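Local coordinates for protein MOR (Lactococcus phage TP901-1, PDB 6TRI) that probably acts as the phage's modulator of repression, a small helix-turn-helix-clan protein that associates with another protein chain, at residues Leu57-Gln62 and Lys66-Ala71. Numbering follows the deposited sequence.
Sequences LELNPQ and KYFFNA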
loop_
_atom_site.group_PDB
_atom_site.type_symbol
_atom_site.label_atom_id
_atom_site.label_comp_id
_atom_site.label_asym_id
_atom_site.label_seq_id
_atom_site.Cartn_x
_atom_site.Cartn_y
_atom_site.Cartn_z
ATOM N N LEU B 57 -9.793 -10.122 7.048
ATOM C CA LEU B 57 -8.916 -11.187 7.527
ATOM C C LEU B 57 -8.461 -10.961 8.967
ATOM O O LEU B 57 -7.779 -11.808 9.550
ATOM C CB LEU B 57 -7.705 -11.315 6.605
ATOM C CG LEU B 57 -8.065 -11.688 5.166
ATOM C CD1 LEU B 57 -6.853 -11.570 4.263
ATOM C CD2 LEU B 57 -8.646 -13.095 5.114
ATOM N N GLU B 58 -8.855 -9.822 9.532
ATOM C CA GLU B 58 -8.508 -9.449 10.901
ATOM C C GLU B 58 -7.001 -9.486 11.107
ATOM O O GLU B 58 -6.509 -10.017 12.101
ATOM C CB GLU B 58 -9.210 -10.363 11.908
ATOM C CG GLU B 58 -10.717 -10.160 11.971
ATOM C CD GLU B 58 -11.403 -11.113 12.932
ATOM O OE1 GLU B 58 -11.223 -12.341 12.785
ATOM O OE2 GLU B 58 -12.121 -10.635 13.836
ATOM N N LEU B 59 -6.274 -8.917 10.152
ATOM C CA LEU B 59 -4.823 -8.861 10.221
ATOM C C LEU B 59 -4.359 -7.786 11.196
ATOM O O LEU B 59 -5.029 -6.767 11.378
ATOM C CB LEU B 59 -4.230 -8.593 8.835
ATOM C CG LEU B 59 -4.687 -9.505 7.696
ATOM C CD1 LEU B 59 -3.996 -9.135 6.389
ATOM C CD2 LEU B 59 -4.423 -10.951 8.046
ATOM N N ASN B 60 -3.214 -8.022 11.827
ATOM C CA ASN B 60 -2.548 -6.992 12.611
ATOM C C ASN B 60 -1.943 -5.979 11.652
ATOM O O ASN B 60 -1.161 -6.349 10.775
ATOM C CB ASN B 60 -1.472 -7.601 13.516
ATOM C CG ASN B 60 -0.662 -6.549 14.264
ATOM O OD1 ASN B 60 -1.155 -5.465 14.570
ATOM N ND2 ASN B 60 0.593 -6.872 14.560
ATOM N N PRO B 61 -2.324 -4.699 11.797
ATOM C CA PRO B 61 -1.857 -3.632 10.905
ATOM C C PRO B 61 -0.338 -3.552 10.788
ATOM O O PRO B 61 0.169 -3.145 9.746
ATOM C CB PRO B 61 -2.413 -2.368 11.562
ATOM C CG PRO B 61 -3.641 -2.829 12.252
ATOM C CD PRO B 61 -3.327 -4.210 12.757
ATOM N N GLN B 62 0.379 -3.946 11.835
ATOM C CA GLN B 62 1.836 -3.893 11.812
ATOM C C GLN B 62 2.429 -4.993 10.934
ATOM O O GLN B 62 3.604 -4.942 10.572
ATOM C CB GLN B 62 2.390 -3.994 13.230
ATOM C CG GLN B 62 1.755 -3.009 14.194
ATOM C CD GLN B 62 2.399 -3.033 15.561
ATOM O OE1 GLN B 62 3.614 -3.182 15.686
ATOM N NE2 GLN B 62 1.584 -2.888 16.597
ATOM N N LYS B 66 4.411 -7.302 5.599
ATOM C CA LYS B 66 4.766 -8.689 5.333
ATOM C C LYS B 66 3.702 -9.395 4.499
ATOM O O LYS B 66 3.961 -10.441 3.901
ATOM C CB LYS B 66 4.987 -9.443 6.644
ATOM C CG LYS B 66 6.221 -10.329 6.634
ATOM C CD LYS B 66 7.470 -9.517 6.323
ATOM C CE LYS B 66 8.582 -10.392 5.764
ATOM N NZ LYS B 66 9.497 -9.632 4.867
ATOM N N TYR B 67 2.508 -8.817 4.453
ATOM C CA TYR B 67 1.400 -9.432 3.731
ATOM C C TYR B 67 1.247 -8.901 2.307
ATOM O O TYR B 67 0.925 -9.658 1.392
ATOM C CB TYR B 67 0.090 -9.229 4.497
ATOM C CG TYR B 67 -0.124 -10.218 5.619
ATOM C CD1 TYR B 67 -0.394 -11.551 5.349
ATOM C CD2 TYR B 67 -0.068 -9.818 6.948
ATOM C CE1 TYR B 67 -0.592 -12.463 6.368
ATOM C CE2 TYR B 67 -0.268 -10.724 7.977
ATOM C CZ TYR B 67 -0.530 -12.046 7.679
ATOM O OH TYR B 67 -0.730 -12.956 8.691
ATOM N N PHE B 68 1.480 -7.605 2.117
ATOM C CA PHE B 68 1.205 -6.971 0.832
ATOM C C PHE B 68 2.434 -6.336 0.187
ATOM O O PHE B 68 2.403 -5.977 -0.989
ATOM C CB PHE B 68 0.116 -5.906 0.994
ATOM C CG PHE B 68 -1.182 -6.438 1.530
ATOM C CD1 PHE B 68 -2.163 -6.903 0.671
ATOM C CD2 PHE B 68 -1.424 -6.467 2.893
ATOM C CE1 PHE B 68 -3.360 -7.394 1.161
ATOM C CE2 PHE B 68 -2.618 -6.958 3.390
ATOM C CZ PHE B 68 -3.586 -7.422 2.523
ATOM N N PHE B 69 3.515 -6.198 0.946
ATOM C CA PHE B 69 4.681 -5.479 0.440
ATOM C C PHE B 69 5.973 -6.278 0.571
ATOM O O PHE B 69 7.044 -5.712 0.783
ATOM C CB PHE B 69 4.809 -4.135 1.157
ATOM C CG PHE B 69 3.580 -3.279 1.044
ATOM C CD1 PHE B 69 3.407 -2.434 -0.039
ATOM C CD2 PHE B 69 2.591 -3.333 2.012
ATOM C CE1 PHE B 69 2.274 -1.650 -0.152
ATOM C CE2 PHE B 69 1.454 -2.555 1.904
ATOM C CZ PHE B 69 1.295 -1.711 0.821
ATOM N N ASN B 70 5.863 -7.593 0.429
ATOM C CA ASN B 70 7.024 -8.469 0.479
ATOM C C ASN B 70 7.511 -8.799 -0.928
ATOM O O ASN B 70 6.923 -9.632 -1.618
ATOM C CB ASN B 70 6.692 -9.750 1.251
ATOM C CG ASN B 70 7.896 -10.650 1.445
ATOM O OD1 ASN B 70 9.039 -10.196 1.405
ATOM N ND2 ASN B 70 7.643 -11.937 1.658
ATOM N N ALA B 71 8.580 -8.134 -1.352
ATOM C CA ALA B 71 9.143 -8.351 -2.680
ATOM C C ALA B 71 9.745 -9.750 -2.813
ATOM O O ALA B 71 10.346 -10.272 -1.873
ATOM C CB ALA B 71 10.192 -7.292 -2.988
#
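Leu59 packs both methyl groups on the Tyr67 ring, and its CD1 also touches Phe68. The contact is apolar throughout. CD1 of Leu59 lies over one face of the Tyr67 ring in a CH-pi contact, 4.2 Å from the ring centroid and 17° off the ring normal. It is shifted toward the CG and CD2 side of the ring, with CD2 of Tyr67 4.0 Å away. CD2 of Leu59 reaches the hydroxyl-bearing end of the same ring and lies 4.1 Å from CZ of Tyr67. The forked end of the leucine therefore spans the ring from its root to its hydroxyl-bearing carbon.

The same CD1 of Leu59 lies 4.0 Å from CE2 of Phe68. The approach is oblique to this second ring. With CG of Phe68 anti to the carbonyl carbon (chi1 -59°), the ring extends back to the methyl, and CD1 touches both aromatic residues.

One polar link lies within the loop. The backbone N of Gln62 makes a weak hydrogen bond to OD1 of Asn60, 3.5 Å long but nearly straight at 171°. It bridges Pro61, where the 3-10 turn begins.

Lys13 of helix 8-17 packs on both Leu59 and Tyr67. Phe68 continues inward to Ile50 and Ala53 of helix 47-57 and meets Trp45 edge-to-face. Glu58 follows helix 47-57 with positive phi and turns the chain into the loop. The loop between helix 47-57 and helix 64-68 folds its leucine onto the second helix, closing one side of the hydrophobic core in a small all-helical domain of the helix-turn-helix clan.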